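Side-chain contacts in glutathione S-transferase omega-like 2 (Saccharomyces cerevisiae, PDB 5LKB), which acts as a glutathione-dependent thiol transferase and dehydroascorbate reductase, working as a homodimer of Xi-class glutathione transferase subunits: residues L53-L58 and T197-A202; F297-V302 and T337-I342. All blocks are in the same frame, centred on the assembly; numbering follows the deposited sequence.

Both contacts are small and dominated by methyl and ring carbons, with no direct hydrogen bond across either pair of segments. Contact 1 is partly buried and packs a helix of the thioredoxin-like domain on a loop; a water links the backbone O of L58 to the hydroxyl of T197. Contact 2 is buried inside the helical C-terminal domain, joins two helices, and uses no bridging water. The helix 285-304 is common to both places: it carries residues 297-302 of contact 2, and its I288 touches T55 and L58 of contact 1. The centres lie 23 Å apart, on opposite sides of the chain's centre, and the nearest atoms are about 6 Å apart. No other subunit touches either.

Contact 1 of 2, residues L53-L58 and T197-A202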
ATOM      1  N   LEU A  53     -16.499 -18.867  11.873  1.00 14.94           N
ATOM      2  CA  LEU A  53     -16.992 -19.538  10.682  1.00 15.57           C
ATOM      3  C   LEU A  53     -16.112 -20.727  10.331  1.00 16.16           C
ATOM      4  O   LEU A  53     -16.625 -21.806  10.009  1.00 14.96           O
ATOM      5  CB  LEU A  53     -17.037 -18.589   9.518  1.00 14.04           C
ATOM      6  CG  LEU A  53     -18.032 -17.480   9.568  1.00 17.95           C
ATOM      7  CD1 LEU A  53     -17.896 -16.604   8.292  1.00 17.75           C
ATOM      8  CD2 LEU A  53     -19.472 -17.957   9.682  1.00 19.01           C
ATOM      9  N   ILE A  54     -14.795 -20.563  10.391  1.00 14.19           N
ATOM     10  CA  ILE A  54     -13.875 -21.641  10.077  1.00 14.03           C
ATOM     11  C   ILE A  54     -14.112 -22.808  11.049  1.00 14.57           C
ATOM     12  O   ILE A  54     -14.190 -23.981  10.660  1.00 15.47           O
ATOM     13  CB  ILE A  54     -12.408 -21.171  10.119  1.00 15.24           C
ATOM     14  CG1 ILE A  54     -12.173 -20.147   8.986  1.00 15.72           C
ATOM     15  CG2 ILE A  54     -11.458 -22.333   9.964  1.00 16.18           C
ATOM     16  CD1 ILE A  54     -10.997 -19.255   9.225  1.00 15.86           C
ATOM     17  N   THR A  55     -14.208 -22.482  12.329  1.00 14.55           N
ATOM     18  CA  THR A  55     -14.349 -23.505  13.358  1.00 15.68           C
ATOM     19  C   THR A  55     -15.700 -24.199  13.245  1.00 18.04           C
ATOM     20  O   THR A  55     -15.771 -25.432  13.352  1.00 17.55           O
ATOM     21  CB  THR A  55     -14.153 -22.862  14.730  1.00 16.19           C
ATOM     22  OG1 THR A  55     -12.855 -22.240  14.830  1.00 16.53           O
ATOM     23  CG2 THR A  55     -14.172 -23.924  15.833  1.00 16.94           C
ATOM     24  N   ARG A  56     -16.763 -23.445  12.993  1.00 15.96           N
ATOM     25  CA  ARG A  56     -18.072 -24.024  12.727  1.00 16.13           C
ATOM     26  C   ARG A  56     -18.022 -25.052  11.603  1.00 18.51           C
ATOM     27  O   ARG A  56     -18.641 -26.132  11.678  1.00 17.34           O
ATOM     28  CB  ARG A  56     -19.120 -22.925  12.501  1.00 15.07           C
ATOM     29  CG  ARG A  56     -20.480 -23.405  11.986  1.00 17.84           C
ATOM     30  CD  ARG A  56     -21.396 -22.252  11.970  1.00 15.59           C
ATOM     31  NE  ARG A  56     -22.647 -22.453  11.233  1.00 19.37           N
ATOM     32  CZ  ARG A  56     -22.906 -22.125   9.972  1.00 21.59           C
ATOM     33  NH1 ARG A  56     -21.985 -21.549   9.172  1.00 17.22           N
ATOM     34  NH2 ARG A  56     -24.131 -22.297   9.497  1.00 20.25           N
ATOM     35  N   ALA A  57     -17.335 -24.738  10.517  1.00 15.99           N
ATOM     36  CA  ALA A  57     -17.232 -25.702   9.427  1.00 14.31           C
ATOM     37  C   ALA A  57     -16.411 -26.926   9.819  1.00 19.56           C
ATOM     38  O   ALA A  57     -16.836 -28.068   9.554  1.00 19.13           O
ATOM     39  CB  ALA A  57     -16.619 -25.038   8.199  1.00 17.01           C
ATOM     40  N   LEU A  58     -15.239 -26.730  10.406  1.00 17.30           N
ATOM     41  CA  LEU A  58     -14.301 -27.811  10.690  1.00 18.54           C
ATOM     42  C   LEU A  58     -14.925 -28.785  11.683  1.00 19.99           C
ATOM     43  O   LEU A  58     -14.671 -29.995  11.639  1.00 22.74           O
ATOM     44  CB  LEU A  58     -12.989 -27.260  11.263  1.00 17.00           C
ATOM     45  CG  LEU A  58     -12.036 -26.573  10.256  1.00 17.36           C
ATOM     46  CD1 LEU A  58     -10.853 -25.950  10.993  1.00 19.84           C
ATOM     47  CD2 LEU A  58     -11.489 -27.508   9.241  1.00 20.40           C
ATOM     48  N   THR A 197     -12.512 -34.566  15.574  1.00 37.55           N
ATOM     49  CA  THR A 197     -11.640 -33.437  15.304  1.00 32.63           C
ATOM     50  C   THR A 197     -11.474 -32.637  16.593  1.00 24.20           C
ATOM     51  O   THR A 197     -12.453 -32.356  17.287  1.00 28.19           O
ATOM     52  CB  THR A 197     -12.263 -32.567  14.209  1.00 33.22           C
ATOM     53  OG1 THR A 197     -12.275 -33.275  12.959  1.00 40.22           O
ATOM     54  CG2 THR A 197     -11.475 -31.356  13.997  1.00 34.49           C
ATOM     55  N   ASP A 198     -10.220 -32.315  16.927  1.00 24.53           N
ATOM     56  CA  ASP A 198      -9.899 -31.525  18.106  1.00 23.89           C
ATOM     57  C   ASP A 198      -8.885 -30.444  17.752  1.00 23.51           C
ATOM     58  O   ASP A 198      -7.706 -30.733  17.512  1.00 21.75           O
ATOM     59  CB  ASP A 198      -9.347 -32.432  19.226  1.00 22.35           C
ATOM     60  CG  ASP A 198      -9.283 -31.729  20.562  1.00 26.87           C
ATOM     61  OD1 ASP A 198      -9.448 -30.471  20.674  1.00 22.79           O
ATOM     62  OD2 ASP A 198      -9.053 -32.439  21.594  1.00 30.48           O
ATOM     63  N   LEU A 199      -9.338 -29.211  17.803  1.00 18.84           N
ATOM     64  CA  LEU A 199      -8.510 -28.052  17.443  1.00 19.90           C
ATOM     65  C   LEU A 199      -7.638 -27.571  18.592  1.00 23.18           C
ATOM     66  O   LEU A 199      -6.766 -26.724  18.408  1.00 19.41           O
ATOM     67  CB  LEU A 199      -9.434 -26.963  16.894  1.00 19.77           C
ATOM     68  CG  LEU A 199     -10.114 -27.330  15.575  1.00 19.26           C
ATOM     69  CD1 LEU A 199     -11.228 -26.386  15.267  1.00 18.21           C
ATOM     70  CD2 LEU A 199      -9.148 -27.350  14.446  1.00 20.46           C
ATOM     71  N   VAL A 200      -7.807 -28.125  19.783  1.00 20.09           N
ATOM     72  CA  VAL A 200      -7.033 -27.737  20.965  1.00 20.75           C
ATOM     73  C   VAL A 200      -6.657 -29.029  21.710  1.00 25.30           C
ATOM     74  O   VAL A 200      -7.080 -29.251  22.864  1.00 23.46           O
ATOM     75  CB  VAL A 200      -7.832 -26.780  21.847  1.00 21.72           C
ATOM     76  CG1 VAL A 200      -6.908 -26.201  22.883  1.00 21.98           C
ATOM     77  CG2 VAL A 200      -8.451 -25.634  20.991  1.00 22.96           C
ATOM     78  N   PRO A 201      -5.876 -29.904  21.088  1.00 21.70           N
ATOM     79  CA  PRO A 201      -5.471 -31.154  21.770  1.00 29.93           C
ATOM     80  C   PRO A 201      -4.660 -30.900  23.035  1.00 29.84           C
ATOM     81  O   PRO A 201      -3.806 -30.016  23.111  1.00 26.48           O
ATOM     82  CB  PRO A 201      -4.626 -31.888  20.720  1.00 27.01           C
ATOM     83  CG  PRO A 201      -4.256 -30.868  19.697  1.00 33.14           C
ATOM     84  CD  PRO A 201      -5.312 -29.803  19.734  1.00 26.16           C
ATOM     85  N   ALA A 202      -4.878 -31.765  24.026  1.00 25.62           N
ATOM     86  CA  ALA A 202      -4.243 -31.569  25.315  1.00 22.78           C
ATOM     87  C   ALA A 202      -2.734 -31.484  25.220  1.00 22.92           C
ATOM     88  O   ALA A 202      -2.107 -30.703  25.946  1.00 27.07           O
ATOM     89  CB  ALA A 202      -4.582 -32.785  26.190  1.00 26.36           C
TER
HETATM   90  O   HOH W   1     -12.693 -31.577  10.303  1.00 36.82           O
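L199 carries the apolar part of this contact, with each of its two methyl groups meeting a different side chain of helix 47-58. CD2 of L199 lies 4.1 Å from CD1 of L58, the two leucines crossing at about a right angle. CD1 of L199 instead meets CG2 of T55 at 3.9 Å, and these side chains run past each other in opposite directions. T55 can offer its methyl because CG2 stands anti to the backbone N, while OG1 sits beside that nitrogen and bonds back to R51 O, one turn earlier. The threonine is therefore apolar toward L199 and polar toward its own helix.

Between the two segments the polar link runs through a water. At the end of the helix, L58 O accepts from this water at 2.9 Å, and the same water lies 3.2 Å from T197 OG1. The methyl CG2 of T197 comes to 4.2 Å from L58 O, beside this bridge. K59 NZ, just beyond the helical segment, bonds T197 O and adds a direct tie.

Within the loop, D198 OD1 accepts from V200 N at 3.0 Å, an Asx turn that bends the chain around L199; the donor approaches 43° out of the carboxylate plane. N182 of helix 174-182 holds the same turn through D198 OD1 and L199 N. The arrangement is that of the glutathione transferase fold, in which the first helix of the thioredoxin-like domain packs against the linker that leads into the all-helical domain.

Contact 2 of 2, residues F297-V302 and T337-I342; sequences FDPVYV and TDFDHI
F339 and P299 meet with the phenyl ring set obliquely to the proline: CG of P299 approaches CE1 of F339 at 3.9 Å and its CD1 at 4.0 Å. One face of the F339 ring takes the methyl of T337, whose CG2 stands 3.6 Å above the ring plane of F339, offset toward the rim. At the other flat group, the F297 ring, D298 OD1 lies in plane at the edge; that carboxylate also forms a salt bridge with R313.

The second patch joins aliphatic side chains. CG2 of V300 touches CG2 of I342 at 3.7 Å and has the carbonyl oxygen of I342 as a further neighbour at 3.9 Å. In I342 this methyl is anti to the backbone N (chi1 -71° places CG1 beside it), which directs CG2 at the valine.

P299 has no N-H to give, and the helix kinks there, within a wider pi-type turn closed by V302 N bonding F297 O at 2.9 Å. On the other segment, D338 is the N-cap of helix 339-349: its OD1 accepts from H341 N at 2.9 Å in a nearly straight bond (170°), though from 46° above the carboxylate plane.

I342 also packs on R296, and its side chain is about 8 Å from that of the nucleophile C46. Y301 joins helix 285-304 to Y346 of helix 339-349, V223 of helix 222-227 and P47 of helix 47-58, while T337 touches H50, so the contact lies where the C-terminal helices meet the first helix of the thioredoxin-like domain.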
ATOM      1  N   PHE A 297      -3.984  -9.733   5.084  1.00 11.40           N
ATOM      2  CA  PHE A 297      -2.819  -8.846   5.217  1.00 14.43           C
ATOM      3  C   PHE A 297      -2.480  -8.180   3.898  1.00 12.54           C
ATOM      4  O   PHE A 297      -2.408  -6.930   3.827  1.00 13.38           O
ATOM      5  CB  PHE A 297      -1.621  -9.630   5.774  1.00 13.27           C
ATOM      6  CG  PHE A 297      -0.537  -8.766   6.355  1.00 12.52           C
ATOM      7  CD1 PHE A 297       0.483  -8.271   5.557  1.00 14.51           C
ATOM      8  CD2 PHE A 297      -0.519  -8.490   7.694  1.00 14.78           C
ATOM      9  CE1 PHE A 297       1.457  -7.462   6.102  1.00 13.32           C
ATOM     10  CE2 PHE A 297       0.481  -7.660   8.232  1.00 15.72           C
ATOM     11  CZ  PHE A 297       1.460  -7.167   7.467  1.00 13.47           C
ATOM     12  N   ASP A 298      -2.307  -8.979   2.828  1.00 11.93           N
ATOM     13  CA  ASP A 298      -1.990  -8.359   1.543  1.00 12.05           C
ATOM     14  C   ASP A 298      -3.187  -7.652   0.933  1.00 13.45           C
ATOM     15  O   ASP A 298      -3.004  -6.559   0.366  1.00 13.47           O
ATOM     16  CB  ASP A 298      -1.358  -9.367   0.569  1.00 11.23           C
ATOM     17  CG  ASP A 298       0.002  -9.853   1.022  1.00 11.59           C
ATOM     18  OD1 ASP A 298       0.512  -9.332   2.037  1.00 15.10           O
ATOM     19  OD2 ASP A 298       0.602 -10.718   0.340  1.00 14.51           O
ATOM     20  N   PRO A 299      -4.400  -8.192   0.989  1.00 13.24           N
ATOM     21  CA  PRO A 299      -5.545  -7.483   0.389  1.00 13.67           C
ATOM     22  C   PRO A 299      -5.904  -6.158   1.033  1.00 14.44           C
ATOM     23  O   PRO A 299      -6.470  -5.290   0.349  1.00 14.63           O
ATOM     24  CB  PRO A 299      -6.685  -8.516   0.525  1.00 13.89           C
ATOM     25  CG  PRO A 299      -6.014  -9.805   0.468  1.00 13.46           C
ATOM     26  CD  PRO A 299      -4.729  -9.605   1.252  1.00 12.19           C
ATOM     27  N   VAL A 300      -5.697  -6.008   2.354  1.00 14.39           N
ATOM     28  CA  VAL A 300      -6.106  -4.815   3.110  1.00 14.42           C
ATOM     29  C   VAL A 300      -5.003  -4.246   3.997  1.00 13.76           C
ATOM     30  O   VAL A 300      -4.740  -3.041   3.978  1.00 14.51           O
ATOM     31  CB  VAL A 300      -7.353  -5.121   3.979  1.00 17.19           C
ATOM     32  CG1 VAL A 300      -7.565  -3.980   4.986  1.00 18.68           C
ATOM     33  CG2 VAL A 300      -8.533  -5.313   3.040  1.00 19.53           C
ATOM     34  N   TYR A 301      -4.411  -5.033   4.878  1.00 13.26           N
ATOM     35  CA  TYR A 301      -3.649  -4.424   5.957  1.00 12.84           C
ATOM     36  C   TYR A 301      -2.410  -3.653   5.445  1.00 13.38           C
ATOM     37  O   TYR A 301      -2.022  -2.648   6.039  1.00 13.90           O
ATOM     38  CB  TYR A 301      -3.250  -5.435   7.003  1.00 14.20           C
ATOM     39  CG  TYR A 301      -4.443  -6.073   7.712  1.00 13.11           C
ATOM     40  CD1 TYR A 301      -5.623  -5.366   7.985  1.00 12.65           C
ATOM     41  CD2 TYR A 301      -4.362  -7.380   8.115  1.00 12.06           C
ATOM     42  CE1 TYR A 301      -6.694  -5.977   8.681  1.00 13.68           C
ATOM     43  CE2 TYR A 301      -5.396  -7.982   8.812  1.00 13.59           C
ATOM     44  CZ  TYR A 301      -6.542  -7.268   9.072  1.00 15.94           C
ATOM     45  OH  TYR A 301      -7.614  -7.835   9.747  1.00 15.67           O
ATOM     46  N   VAL A 302      -1.779  -4.126   4.374  1.00 11.95           N
ATOM     47  CA  VAL A 302      -0.624  -3.438   3.790  1.00 12.80           C
ATOM     48  C   VAL A 302      -0.972  -1.990   3.392  1.00 12.83           C
ATOM     49  O   VAL A 302      -0.367  -1.034   3.906  1.00 13.63           O
ATOM     50  CB  VAL A 302      -0.062  -4.229   2.605  1.00 11.35           C
ATOM     51  CG1 VAL A 302       0.989  -3.405   1.838  1.00 13.50           C
ATOM     52  CG2 VAL A 302       0.609  -5.482   3.084  1.00 12.58           C
ATOM     53  N   THR A 337     -13.872 -17.358   3.214  1.00 13.93           N
ATOM     54  CA  THR A 337     -13.026 -16.189   2.929  1.00 14.70           C
ATOM     55  C   THR A 337     -13.667 -15.438   1.777  1.00 12.86           C
ATOM     56  O   THR A 337     -13.730 -15.962   0.654  1.00 16.82           O
ATOM     57  CB  THR A 337     -11.611 -16.617   2.614  1.00 13.85           C
ATOM     58  OG1 THR A 337     -11.078 -17.351   3.721  1.00 15.19           O
ATOM     59  CG2 THR A 337     -10.689 -15.393   2.360  1.00 12.30           C
ATOM     60  N   ASP A 338     -14.160 -14.226   2.044  1.00 14.25           N
ATOM     61  CA  ASP A 338     -14.867 -13.404   1.066  1.00 14.96           C
ATOM     62  C   ASP A 338     -14.046 -12.119   0.914  1.00 14.45           C
ATOM     63  O   ASP A 338     -14.130 -11.200   1.736  1.00 14.42           O
ATOM     64  CB  ASP A 338     -16.327 -13.154   1.467  1.00 18.08           C
ATOM     65  CG  ASP A 338     -17.103 -12.441   0.375  1.00 18.54           C
ATOM     66  OD1 ASP A 338     -16.604 -11.436  -0.240  1.00 16.41           O
ATOM     67  OD2 ASP A 338     -18.249 -12.886   0.126  1.00 21.13           O
ATOM     68  N   PHE A 339     -13.251 -12.064  -0.160  1.00 13.73           N
ATOM     69  CA  PHE A 339     -12.401 -10.910  -0.365  1.00 15.47           C
ATOM     70  C   PHE A 339     -13.166  -9.646  -0.747  1.00 15.05           C
ATOM     71  O   PHE A 339     -12.642  -8.550  -0.516  1.00 13.44           O
ATOM     72  CB  PHE A 339     -11.340 -11.215  -1.427  1.00 14.50           C
ATOM     73  CG  PHE A 339     -10.300 -12.250  -0.980  1.00 13.00           C
ATOM     74  CD1 PHE A 339      -9.418 -11.953   0.062  1.00 13.69           C
ATOM     75  CD2 PHE A 339     -10.234 -13.501  -1.561  1.00 13.83           C
ATOM     76  CE1 PHE A 339      -8.486 -12.867   0.474  1.00 15.58           C
ATOM     77  CE2 PHE A 339      -9.292 -14.439  -1.152  1.00 15.35           C
ATOM     78  CZ  PHE A 339      -8.420 -14.152  -0.144  1.00 15.04           C
ATOM     79  N   ASP A 340     -14.369  -9.723  -1.322  1.00 14.45           N
ATOM     80  CA  ASP A 340     -15.130  -8.517  -1.556  1.00 15.56           C
ATOM     81  C   ASP A 340     -15.570  -7.907  -0.245  1.00 13.88           C
ATOM     82  O   ASP A 340     -15.400  -6.708  -0.051  1.00 13.95           O
ATOM     83  CB  ASP A 340     -16.321  -8.760  -2.469  1.00 19.51           C
ATOM     84  CG  ASP A 340     -15.912  -9.175  -3.885  1.00 22.27           C
ATOM     85  OD1 ASP A 340     -14.900  -8.718  -4.396  1.00 24.98           O
ATOM     86  OD2 ASP A 340     -16.589 -10.006  -4.488  1.00 28.47           O
ATOM     87  N   HIS A 341     -16.106  -8.713   0.649  1.00 14.08           N
ATOM     88  CA  HIS A 341     -16.499  -8.175   1.947  1.00 14.41           C
ATOM     89  C   HIS A 341     -15.295  -7.615   2.697  1.00 13.91           C
ATOM     90  O   HIS A 341     -15.389  -6.553   3.321  1.00 14.07           O
ATOM     91  CB  HIS A 341     -17.169  -9.249   2.812  1.00 15.73           C
ATOM     92  CG  HIS A 341     -18.619  -9.465   2.498  1.00 15.79           C
ATOM     93  ND1 HIS A 341     -19.620  -9.336   3.445  1.00 17.12           N
ATOM     94  CD2 HIS A 341     -19.228  -9.764   1.329  1.00 19.70           C
ATOM     95  CE1 HIS A 341     -20.784  -9.517   2.856  1.00 18.03           C
ATOM     96  NE2 HIS A 341     -20.579  -9.797   1.581  1.00 17.35           N
ATOM     97  N   ILE A 342     -14.174  -8.338   2.673  1.00 13.71           N
ATOM     98  CA  ILE A 342     -12.956  -7.894   3.338  1.00 13.85           C
ATOM     99  C   ILE A 342     -12.525  -6.514   2.825  1.00 12.75           C
ATOM    100  O   ILE A 342     -12.345  -5.567   3.585  1.00 14.01           O
ATOM    101  CB  ILE A 342     -11.848  -8.934   3.180  1.00 12.96           C
ATOM    102  CG1 ILE A 342     -12.150 -10.182   4.033  1.00 13.81           C
ATOM    103  CG2 ILE A 342     -10.479  -8.389   3.501  1.00 13.68           C
ATOM    104  CD1 ILE A 342     -11.330 -11.377   3.680  1.00 12.99           C
TER